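Local atomic coordinates of alpha-glucosidase ([Eubacterium] rectale, PDB entry 6PNR), a protein that probably hydrolyses alpha-glycosides of sulfoquinovose, the sugar of plant sulfolipids, as a retaining glycosidase of family GH31. Residues 131-136 and 186-191; 273-278 and 317-322; 620-625 and 646-651. All coordinates share one frame; numbering follows the deposited sequence.

Interaction 1 (131-136 and 186-191); sequences FPIWTS and AYADFD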
loop_
_atom_site.group_PDB
_atom_site.type_symbol
_atom_site.label_atom_id
_atom_site.label_comp_id
_atom_site.label_asym_id
_atom_site.label_seq_id
_atom_site.Cartn_x
_atom_site.Cartn_y
_atom_site.Cartn_z
ATOM N N PHE A 131 2.452 -5.519 13.822
ATOM C CA PHE A 131 2.870 -6.814 13.283
ATOM C C PHE A 131 1.652 -7.722 13.161
ATOM O O PHE A 131 1.174 -8.272 14.170
ATOM C CB PHE A 131 3.960 -7.410 14.162
ATOM C CG PHE A 131 5.219 -6.580 14.174
ATOM C CD1 PHE A 131 5.350 -5.498 15.035
ATOM C CD2 PHE A 131 6.249 -6.841 13.278
ATOM C CE1 PHE A 131 6.481 -4.712 15.010
ATOM C CE2 PHE A 131 7.396 -6.053 13.262
ATOM C CZ PHE A 131 7.511 -4.992 14.130
ATOM N N PRO A 132 1.075 -7.833 11.967
ATOM C CA PRO A 132 0.073 -8.873 11.708
ATOM C C PRO A 132 0.648 -10.260 11.952
ATOM O O PRO A 132 1.805 -10.537 11.636
ATOM C CB PRO A 132 -0.270 -8.667 10.227
ATOM C CG PRO A 132 -0.044 -7.198 10.025
ATOM C CD PRO A 132 1.124 -6.826 10.893
ATOM N N ILE A 133 -0.182 -11.132 12.517
ATOM C CA ILE A 133 0.207 -12.498 12.869
ATOM C C ILE A 133 -0.531 -13.427 11.911
ATOM O O ILE A 133 -1.690 -13.789 12.145
ATOM C CB ILE A 133 -0.132 -12.814 14.341
ATOM C CG1 ILE A 133 0.444 -11.743 15.275
ATOM C CG2 ILE A 133 0.306 -14.255 14.728
ATOM C CD1 ILE A 133 1.956 -11.579 15.224
ATOM N N TRP A 134 0.118 -13.772 10.798
ATOM C CA TRP A 134 -0.505 -14.580 9.754
ATOM C C TRP A 134 0.641 -15.241 9.004
ATOM O O TRP A 134 1.451 -14.538 8.392
ATOM C CB TRP A 134 -1.359 -13.709 8.824
ATOM C CG TRP A 134 -2.192 -14.458 7.812
ATOM C CD1 TRP A 134 -1.907 -14.645 6.488
ATOM C CD2 TRP A 134 -3.455 -15.102 8.043
ATOM N NE1 TRP A 134 -2.913 -15.363 5.881
ATOM C CE2 TRP A 134 -3.872 -15.662 6.816
ATOM C CE3 TRP A 134 -4.266 -15.274 9.172
ATOM C CZ2 TRP A 134 -5.067 -16.374 6.688
ATOM C CZ3 TRP A 134 -5.459 -15.977 9.038
ATOM C CH2 TRP A 134 -5.847 -16.515 7.811
ATOM N N THR A 135 0.745 -16.564 9.088
ATOM C CA THR A 135 1.847 -17.236 8.406
ATOM C C THR A 135 1.628 -17.170 6.896
ATOM O O THR A 135 0.503 -17.302 6.406
ATOM C CB THR A 135 2.000 -18.686 8.894
ATOM O OG1 THR A 135 3.096 -19.314 8.212
ATOM C CG2 THR A 135 0.727 -19.511 8.690
ATOM N N SER A 136 2.699 -16.886 6.160
ATOM C CA SER A 136 2.586 -16.730 4.713
ATOM C C SER A 136 3.988 -16.773 4.127
ATOM O O SER A 136 4.983 -16.784 4.853
ATOM C CB SER A 136 1.885 -15.414 4.337
ATOM O OG SER A 136 2.759 -14.298 4.502
ATOM N N ALA A 186 -6.106 -17.367 15.696
ATOM C CA ALA A 186 -6.771 -16.473 14.767
ATOM C C ALA A 186 -5.767 -15.477 14.196
ATOM O O ALA A 186 -4.657 -15.319 14.707
ATOM C CB ALA A 186 -7.912 -15.725 15.463
ATOM N N TYR A 187 -6.162 -14.817 13.107
ATOM C CA TYR A 187 -5.453 -13.614 12.692
ATOM C C TYR A 187 -5.346 -12.672 13.878
ATOM O O TYR A 187 -6.306 -12.493 14.630
ATOM C CB TYR A 187 -6.189 -12.918 11.537
ATOM C CG TYR A 187 -5.509 -11.661 11.023
ATOM C CD1 TYR A 187 -5.675 -10.435 11.664
ATOM C CD2 TYR A 187 -4.696 -11.703 9.891
ATOM C CE1 TYR A 187 -5.047 -9.275 11.185
ATOM C CE2 TYR A 187 -4.078 -10.555 9.401
ATOM C CZ TYR A 187 -4.260 -9.348 10.049
ATOM O OH TYR A 187 -3.638 -8.211 9.574
ATOM N N ALA A 188 -4.172 -12.079 14.054
ATOM C CA ALA A 188 -3.986 -11.046 15.059
ATOM C C ALA A 188 -3.139 -9.931 14.470
ATOM O O ALA A 188 -2.538 -10.074 13.403
ATOM C CB ALA A 188 -3.341 -11.598 16.339
ATOM N N ASP A 189 -3.103 -8.803 15.179
ATOM C CA ASP A 189 -2.265 -7.671 14.790
ATOM C C ASP A 189 -1.803 -6.988 16.071
ATOM O O ASP A 189 -2.606 -6.343 16.751
ATOM C CB ASP A 189 -3.029 -6.705 13.878
ATOM C CG ASP A 189 -2.144 -5.597 13.296
ATOM O OD1 ASP A 189 -0.999 -5.415 13.754
ATOM O OD2 ASP A 189 -2.598 -4.905 12.354
ATOM N N PHE A 190 -0.515 -7.132 16.395
ATOM C CA PHE A 190 0.056 -6.584 17.626
ATOM C C PHE A 190 0.610 -5.199 17.316
ATOM O O PHE A 190 1.585 -5.063 16.569
ATOM C CB PHE A 190 1.149 -7.501 18.190
ATOM C CG PHE A 190 0.622 -8.725 18.910
ATOM C CD1 PHE A 190 -0.630 -9.247 18.609
ATOM C CD2 PHE A 190 1.374 -9.332 19.909
ATOM C CE1 PHE A 190 -1.112 -10.362 19.269
ATOM C CE2 PHE A 190 0.899 -10.449 20.578
ATOM C CZ PHE A 190 -0.346 -10.960 20.268
ATOM N N ASP A 191 0.005 -4.173 17.908
ATOM C CA ASP A 191 0.231 -2.783 17.530
ATOM C C ASP A 191 1.044 -2.111 18.628
ATOM O O ASP A 191 0.533 -1.885 19.729
ATOM C CB ASP A 191 -1.118 -2.097 17.307
ATOM C CG ASP A 191 -1.003 -0.618 16.977
ATOM O OD1 ASP A 191 0.118 -0.062 16.944
ATOM O OD2 ASP A 191 -2.066 -0.005 16.729
#

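Interaction 2 (273-278 and 317-322); sequences QDWCGK and GYVNPY. With 9VH ([(3~{S},4~{R},5~{R})-4,5-bis(oxidanyl)piperidin-3-yl]methanesulfonic acid), chain C.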
loop_
_atom_site.group_PDB
_atom_site.type_symbol
_atom_site.label_atom_id
_atom_site.label_comp_id
_atom_site.label_asym_id
_atom_site.label_seq_id
_atom_site.Cartn_x
_atom_site.Cartn_y
_atom_site.Cartn_z
ATOM N N GLN A 273 17.601 -32.431 -1.883
ATOM C CA GLN A 273 16.173 -32.144 -1.812
ATOM C C GLN A 273 15.399 -32.784 -2.954
ATOM O O GLN A 273 14.188 -32.992 -2.819
ATOM C CB GLN A 273 15.919 -30.632 -1.794
ATOM C CG GLN A 273 16.324 -29.887 -3.060
ATOM C CD GLN A 273 15.724 -28.474 -3.105
ATOM O OE1 GLN A 273 15.206 -27.974 -2.101
ATOM N NE2 GLN A 273 15.793 -27.837 -4.262
ATOM N N ASP A 274 16.059 -33.101 -4.072
ATOM C CA ASP A 274 15.403 -33.778 -5.187
ATOM C C ASP A 274 15.485 -35.301 -5.066
ATOM O O ASP A 274 15.335 -36.007 -6.072
ATOM C CB ASP A 274 15.989 -33.313 -6.531
ATOM C CG ASP A 274 17.426 -33.775 -6.751
ATOM O OD1 ASP A 274 18.064 -34.244 -5.785
ATOM O OD2 ASP A 274 17.930 -33.671 -7.896
ATOM N N TRP A 275 15.711 -35.817 -3.853
ATOM C CA TRP A 275 15.702 -37.260 -3.634
ATOM C C TRP A 275 14.441 -37.892 -4.208
ATOM O O TRP A 275 14.455 -39.061 -4.620
ATOM C CB TRP A 275 15.817 -37.567 -2.125
ATOM C CG TRP A 275 14.509 -37.338 -1.402
ATOM C CD1 TRP A 275 13.911 -36.131 -1.148
ATOM C CD2 TRP A 275 13.616 -38.344 -0.880
ATOM N NE1 TRP A 275 12.709 -36.325 -0.499
ATOM C CE2 TRP A 275 12.504 -37.671 -0.331
ATOM C CE3 TRP A 275 13.656 -39.748 -0.820
ATOM C CZ2 TRP A 275 11.441 -38.355 0.280
ATOM C CZ3 TRP A 275 12.596 -40.426 -0.225
ATOM C CH2 TRP A 275 11.507 -39.728 0.321
ATOM N N CYS A 276 13.345 -37.136 -4.261
ATOM C CA CYS A 276 12.067 -37.621 -4.762
ATOM C C CYS A 276 11.726 -37.101 -6.162
ATOM O O CYS A 276 10.567 -37.217 -6.589
ATOM C CB CYS A 276 10.962 -37.234 -3.779
ATOM S SG CYS A 276 10.984 -35.448 -3.373
ATOM N N GLY A 277 12.685 -36.532 -6.881
ATOM C CA GLY A 277 12.472 -36.067 -8.239
ATOM C C GLY A 277 12.374 -34.552 -8.328
ATOM O O GLY A 277 12.237 -33.839 -7.333
ATOM N N LYS A 278 12.424 -34.070 -9.573
ATOM C CA LYS A 278 12.467 -32.648 -9.877
ATOM C C LYS A 278 11.237 -32.227 -10.668
ATOM O O LYS A 278 10.549 -33.050 -11.271
ATOM C CB LYS A 278 13.722 -32.297 -10.685
ATOM C CG LYS A 278 13.741 -32.891 -12.090
ATOM C CD LYS A 278 14.934 -32.383 -12.875
ATOM C CE LYS A 278 14.947 -32.931 -14.295
ATOM N NZ LYS A 278 15.161 -34.403 -14.299
ATOM N N GLY A 317 16.924 -35.546 3.273
ATOM C CA GLY A 317 15.924 -35.416 2.226
ATOM C C GLY A 317 15.013 -34.212 2.395
ATOM O O GLY A 317 15.430 -33.168 2.912
ATOM N N TYR A 318 13.753 -34.363 1.997
ATOM C CA TYR A 318 12.806 -33.258 1.941
ATOM C C TYR A 318 11.397 -33.832 1.922
ATOM O O TYR A 318 11.136 -34.766 1.164
ATOM C CB TYR A 318 13.058 -32.399 0.675
ATOM C CG TYR A 318 12.045 -31.291 0.459
ATOM C CD1 TYR A 318 10.759 -31.571 -0.011
ATOM C CD2 TYR A 318 12.375 -29.962 0.705
ATOM C CE1 TYR A 318 9.833 -30.584 -0.190
ATOM C CE2 TYR A 318 11.448 -28.955 0.508
ATOM C CZ TYR A 318 10.169 -29.277 0.073
ATOM O OH TYR A 318 9.213 -28.300 -0.138
ATOM N N VAL A 319 10.491 -33.258 2.727
ATOM C CA VAL A 319 9.054 -33.511 2.643
ATOM C C VAL A 319 8.326 -32.210 2.961
ATOM O O VAL A 319 8.858 -31.318 3.628
ATOM C CB VAL A 319 8.549 -34.613 3.624
ATOM C CG1 VAL A 319 9.153 -35.970 3.291
ATOM C CG2 VAL A 319 8.889 -34.229 5.027
ATOM N N ASN A 320 7.089 -32.120 2.503
ATOM C CA ASN A 320 6.218 -31.024 2.904
ATOM C C ASN A 320 4.796 -31.566 2.932
ATOM O O ASN A 320 4.550 -32.705 2.515
ATOM C CB ASN A 320 6.412 -29.780 1.997
ATOM C CG ASN A 320 5.735 -29.861 0.611
ATOM O OD1 ASN A 320 4.617 -30.363 0.465
ATOM N ND2 ASN A 320 6.401 -29.274 -0.407
ATOM N N PRO A 321 3.838 -30.817 3.499
ATOM C CA PRO A 321 2.550 -31.455 3.813
ATOM C C PRO A 321 1.545 -31.431 2.669
ATOM O O PRO A 321 0.339 -31.572 2.904
ATOM C CB PRO A 321 2.054 -30.644 5.009
ATOM C CG PRO A 321 2.550 -29.280 4.736
ATOM C CD PRO A 321 3.874 -29.430 3.997
ATOM N N TYR A 322 2.020 -31.273 1.434
ATOM C CA TYR A 322 1.167 -31.246 0.250
ATOM C C TYR A 322 1.611 -32.332 -0.724
ATOM O O TYR A 322 2.720 -32.860 -0.621
ATOM C CB TYR A 322 1.217 -29.868 -0.431
ATOM C CG TYR A 322 1.192 -28.708 0.558
ATOM C CD1 TYR A 322 0.134 -28.546 1.441
ATOM C CD2 TYR A 322 2.227 -27.775 0.600
ATOM C CE1 TYR A 322 0.100 -27.487 2.346
ATOM C CE2 TYR A 322 2.197 -26.710 1.490
ATOM C CZ TYR A 322 1.141 -26.585 2.368
ATOM O OH TYR A 322 1.114 -25.546 3.262
HETATM O O1 9VH C . 11.086 -25.648 -5.179
HETATM S S1 9VH C . 10.383 -26.421 -4.170
HETATM O O2 9VH C . 9.228 -25.697 -3.701
HETATM O O3 9VH C . 10.107 -27.759 -4.634
HETATM C C1 9VH C . 11.530 -26.556 -2.828
HETATM C C2 9VH C . 11.875 -25.224 -2.147
HETATM C C3 9VH C . 10.686 -24.810 -1.293
HETATM N N1 9VH C . 10.895 -23.730 -0.328
HETATM C C4 9VH C . 12.075 -23.951 0.506
HETATM C C5 9VH C . 13.303 -24.150 -0.368
HETATM O O4 9VH C . 14.428 -24.353 0.485
HETATM C C6 9VH C . 13.116 -25.364 -1.267
HETATM O O5 9VH C . 14.269 -25.566 -2.080
#

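Interaction 3 (620-625 and 646-651); sequences EWVHLW and AFYRKN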
loop_
_atom_site.group_PDB
_atom_site.type_symbol
_atom_site.label_atom_id
_atom_site.label_comp_id
_atom_site.label_asym_id
_atom_site.label_seq_id
_atom_site.Cartn_x
_atom_site.Cartn_y
_atom_site.Cartn_z
ATOM N N GLU A 620 35.707 -8.124 29.282
ATOM C CA GLU A 620 37.060 -8.404 28.804
ATOM C C GLU A 620 36.972 -9.279 27.559
ATOM O O GLU A 620 36.731 -10.483 27.652
ATOM C CB GLU A 620 37.882 -9.068 29.901
ATOM C CG GLU A 620 38.192 -8.120 31.026
ATOM C CD GLU A 620 38.967 -6.917 30.533
ATOM O OE1 GLU A 620 40.182 -7.071 30.263
ATOM O OE2 GLU A 620 38.357 -5.828 30.387
ATOM N N TRP A 621 37.206 -8.678 26.392
ATOM C CA TRP A 621 37.005 -9.339 25.110
ATOM C C TRP A 621 38.330 -9.548 24.393
ATOM O O TRP A 621 39.254 -8.737 24.505
ATOM C CB TRP A 621 36.084 -8.527 24.202
ATOM C CG TRP A 621 34.680 -8.361 24.675
ATOM C CD1 TRP A 621 34.122 -7.229 25.203
ATOM C CD2 TRP A 621 33.630 -9.339 24.623
ATOM N NE1 TRP A 621 32.798 -7.448 25.494
ATOM C CE2 TRP A 621 32.469 -8.732 25.145
ATOM C CE3 TRP A 621 33.559 -10.668 24.184
ATOM C CZ2 TRP A 621 31.246 -9.412 25.253
ATOM C CZ3 TRP A 621 32.346 -11.348 24.307
ATOM C CH2 TRP A 621 31.205 -10.714 24.826
ATOM N N VAL A 622 38.405 -10.646 23.644
ATOM C CA VAL A 622 39.553 -10.974 22.806
ATOM C C VAL A 622 39.049 -11.179 21.383
ATOM O O VAL A 622 38.196 -12.041 21.149
ATOM C CB VAL A 622 40.288 -12.236 23.291
ATOM C CG1 VAL A 622 41.515 -12.490 22.411
ATOM C CG2 VAL A 622 40.683 -12.113 24.774
ATOM N N HIS A 623 39.569 -10.393 20.440
ATOM C CA HIS A 623 39.262 -10.604 19.027
ATOM C C HIS A 623 39.817 -11.948 18.570
ATOM O O HIS A 623 41.000 -12.243 18.771
ATOM C CB HIS A 623 39.840 -9.470 18.185
ATOM C CG HIS A 623 39.501 -9.561 16.732
ATOM N ND1 HIS A 623 40.456 -9.739 15.756
ATOM C CD2 HIS A 623 38.311 -9.491 16.086
ATOM C CE1 HIS A 623 39.871 -9.776 14.571
ATOM N NE2 HIS A 623 38.569 -9.629 14.743
ATOM N N LEU A 624 38.961 -12.766 17.949
ATOM C CA LEU A 624 39.294 -14.176 17.748
ATOM C C LEU A 624 40.515 -14.359 16.854
ATOM O O LEU A 624 41.365 -15.217 17.122
ATOM C CB LEU A 624 38.093 -14.923 17.159
ATOM C CG LEU A 624 38.340 -16.382 16.756
ATOM C CD1 LEU A 624 38.711 -17.238 17.976
ATOM C CD2 LEU A 624 37.114 -16.952 16.053
ATOM N N TRP A 625 40.609 -13.590 15.770
ATOM C CA TRP A 625 41.643 -13.842 14.773
ATOM C C TRP A 625 42.982 -13.198 15.120
ATOM O O TRP A 625 44.029 -13.695 14.680
ATOM C CB TRP A 625 41.171 -13.362 13.388
ATOM C CG TRP A 625 39.768 -13.833 13.044
ATOM C CD1 TRP A 625 38.649 -13.055 12.913
ATOM C CD2 TRP A 625 39.341 -15.188 12.817
ATOM N NE1 TRP A 625 37.560 -13.839 12.610
ATOM C CE2 TRP A 625 37.956 -15.150 12.544
ATOM C CE3 TRP A 625 39.995 -16.426 12.813
ATOM C CZ2 TRP A 625 37.211 -16.312 12.271
ATOM C CZ3 TRP A 625 39.258 -17.574 12.545
ATOM C CH2 TRP A 625 37.878 -17.507 12.280
ATOM N N ALA A 646 34.497 -11.553 15.290
ATOM C CA ALA A 646 34.121 -12.464 16.361
ATOM C C ALA A 646 35.051 -12.257 17.545
ATOM O O ALA A 646 36.263 -12.107 17.374
ATOM C CB ALA A 646 34.177 -13.920 15.902
ATOM N N PHE A 647 34.470 -12.253 18.742
ATOM C CA PHE A 647 35.190 -11.972 19.976
ATOM C C PHE A 647 34.754 -12.987 21.019
ATOM O O PHE A 647 33.609 -13.447 21.004
ATOM C CB PHE A 647 34.906 -10.539 20.471
ATOM C CG PHE A 647 35.111 -9.483 19.411
ATOM C CD1 PHE A 647 34.169 -9.293 18.403
ATOM C CD2 PHE A 647 36.245 -8.689 19.416
ATOM C CE1 PHE A 647 34.362 -8.351 17.414
ATOM C CE2 PHE A 647 36.440 -7.730 18.434
ATOM C CZ PHE A 647 35.494 -7.560 17.427
ATOM N N TYR A 648 35.669 -13.344 21.917
ATOM C CA TYR A 648 35.314 -14.198 23.039
ATOM C C TYR A 648 35.730 -13.540 24.352
ATOM O O TYR A 648 36.638 -12.706 24.394
ATOM C CB TYR A 648 35.934 -15.611 22.926
ATOM C CG TYR A 648 37.439 -15.678 22.946
ATOM C CD1 TYR A 648 38.145 -15.832 24.141
ATOM C CD2 TYR A 648 38.163 -15.621 21.762
ATOM C CE1 TYR A 648 39.539 -15.902 24.143
ATOM C CE2 TYR A 648 39.531 -15.691 21.753
ATOM C CZ TYR A 648 40.221 -15.833 22.940
ATOM O OH TYR A 648 41.592 -15.900 22.897
ATOM N N ARG A 649 35.033 -13.923 25.420
ATOM C CA ARG A 649 35.366 -13.454 26.761
ATOM C C ARG A 649 36.720 -14.001 27.197
ATOM O O ARG A 649 36.966 -15.209 27.115
ATOM C CB ARG A 649 34.288 -13.887 27.750
ATOM C CG ARG A 649 32.931 -13.243 27.526
ATOM C CD ARG A 649 31.924 -13.726 28.576
ATOM N NE ARG A 649 32.473 -13.655 29.924
ATOM C CZ ARG A 649 32.771 -14.714 30.676
ATOM N NH1 ARG A 649 32.553 -15.948 30.226
ATOM N NH2 ARG A 649 33.280 -14.534 31.888
ATOM N N LYS A 650 37.599 -13.106 27.662
ATOM C CA LYS A 650 38.950 -13.516 28.052
ATOM C C LYS A 650 38.930 -14.641 29.081
ATOM O O LYS A 650 39.759 -15.558 29.027
ATOM C CB LYS A 650 39.728 -12.322 28.600
ATOM C CG LYS A 650 41.143 -12.665 29.066
ATOM C CD LYS A 650 41.890 -11.407 29.493
ATOM C CE LYS A 650 43.373 -11.684 29.745
ATOM N NZ LYS A 650 44.125 -10.424 30.047
ATOM N N ASN A 651 37.980 -14.605 30.012
ATOM C CA ASN A 651 37.908 -15.588 31.083
ATOM C C ASN A 651 37.030 -16.781 30.735
ATOM O O ASN A 651 36.606 -17.507 31.643
ATOM C CB ASN A 651 37.413 -14.920 32.364
ATOM C CG ASN A 651 38.325 -13.795 32.810
ATOM O OD1 ASN A 651 39.552 -13.900 32.705
ATOM N ND2 ASN A 651 37.733 -12.700 33.290
#

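Interaction 1 (131-136 and 186-191)
F131 and F190 form a hydrogen-bonded antiparallel pair that joins the outermost strand 130-133 to strand 188-194. Their backbones exchange two hydrogen bonds, F131 N to F190 O at 2.9 Å and F190 N to F131 O at 3.0 Å. Further along, I133 N donates to A188 O at 2.7 Å. P132 pairs with D189 at a non-hydrogen-bonded position, which asks for no N-H toward strand 188-194, so a proline fits; its CA makes a C-H...O contact with A188 O, 3.3 Å away.

On one face of the sheet, CG1 of I133 lies 3.9 Å from CB of A188, with the ring of F190 close by. On the other, P132 and D189 lie side by side. P132 CB also packs on Y187 CZ (4.1 Å), beside the hydroxyl.

Beyond the paired residues, W134 meets Y187. With CG anti to the backbone N (chi1 -173°), the indole is carried across Y187, and its CE3 meets the edge of the phenol ring at CD2, 3.7 Å away. W203 stacks on Y187; H412, which stacks on W134, belongs to helix 408-429 and places the contact between sheet and helix. Three main-chain bonds thus set the register, while the side chains add almost wholly carbon contacts, P132 and W134 both closing on Y187.

Interaction 2 (273-278 and 317-322)
W275, in the loop after strand 267-271, meets G317 and Y318 of strand 314-319, the neighbouring parallel strand of the TIM barrel, at the end where the inhibitor 9VH binds. Its CB points toward the strand, and chi1 of 77° places CG between the backbone N and the carbonyl carbon, which brings the indole against both residues. CD1 lies 3.6 Å from Y318 N, and G317 CA sits over one face of the indole. A side chain on G317 would point toward this ring. At NE1 the indole donates to Y318 O (2.8 Å), arriving in the carbonyl plane on a lone pair, although the N-H...O angle is bent to 149°. Farther out, CZ2 approaches CG1 of V319, and T379 of helix 365-380 packs against both residues. A phenylalanine in place of W275 would probably leave the buried Y318 carbonyl without this donor and the loop less firmly tied to the strand.

The two segments each lend a residue to the ligand pocket, Q273 and Y318. The Y318 CB packs 3.7 Å from Q273 O, and its ring extends toward the sugar mimic, with OH 4.0 Å from C1 of 9VH. N320 ND2 donates to that hydroxyl nearly straight (171°), and D390 OD2 is a second partner, so two groups grip the hydroxyl. Q273 stretches out beyond CG; Q247 takes a hydrogen bond from NE2, which helps fix the amide's rotation. OE1 of Q273 is left facing the ligand and accepts a hydrogen bond from the 9VH hydroxyl O5 at 2.6 Å.

Interaction 3 (620-625 and 646-651)
V622 and Y648 face each other as a hydrogen-bonded antiparallel pair, and their side chains lie side by side. CB of V622 sits over one face of the phenol ring, 3.8 Å from its centroid, in a CH-pi contact; CG1 reaches on toward the hydroxyl, 3.4 Å from Y648 OH. The ring can lie beneath the valine because chi1 of 63° sets the Y648 CG between its backbone N and carbonyl carbon, which lays the phenol alongside V622. L624 CD1 approaches the same ring near CD2, while the other valine methyl, CG2, touches the K650 CB.

The opposite face of the sheet carries W621, H623, F647 and R649. CD2 of H623 stands over one face of the F647 ring, 3.5 Å from CE2, with the two ring planes at 55°. W621 extends CZ3 to CG of R649 (3.8 Å), so it is the aliphatic part of the arginine that meets the indole.

Four backbone bonds hold this register. V622 and Y648 exchange two, at 2.8 Å for V622 N to Y648 O and 2.9 Å for the return; K650 N to E620 O and L624 N to A646 O close the two ends.

Farther out, helix 655-665 packs on the valine-tyrosine face, with F658 meeting the Y648 ring, and strands 611-616 and 633-638 pack on F647. The contact therefore joins two strands of the C-terminal beta domain by main-chain hydrogen bonds; carbon contacts dominate both faces, while the charged ends of R649 and K650 are paired with D598 and E629.

How the interactions relate
The three contacts follow one another along the chain, each closing before the next opens, and none touches another. Interaction 1 belongs to the six-stranded antiparallel sheet of the N-terminal beta region, interaction 2 to the TIM barrel, and interaction 3 to the antiparallel sheet near the C-terminus. Interactions 1 and 2 come nearest, about 8 Å between closest atoms though 29 Å between centres; interaction 3 has its centre about 40 Å from that of interaction 1 and 42 Å from that of interaction 2. Interaction 2 lies at the site that binds the inhibitor, whereas the other two are structural contacts, joining strands within the beta regions that accompany the barrel, on opposite sides of the chain's centre.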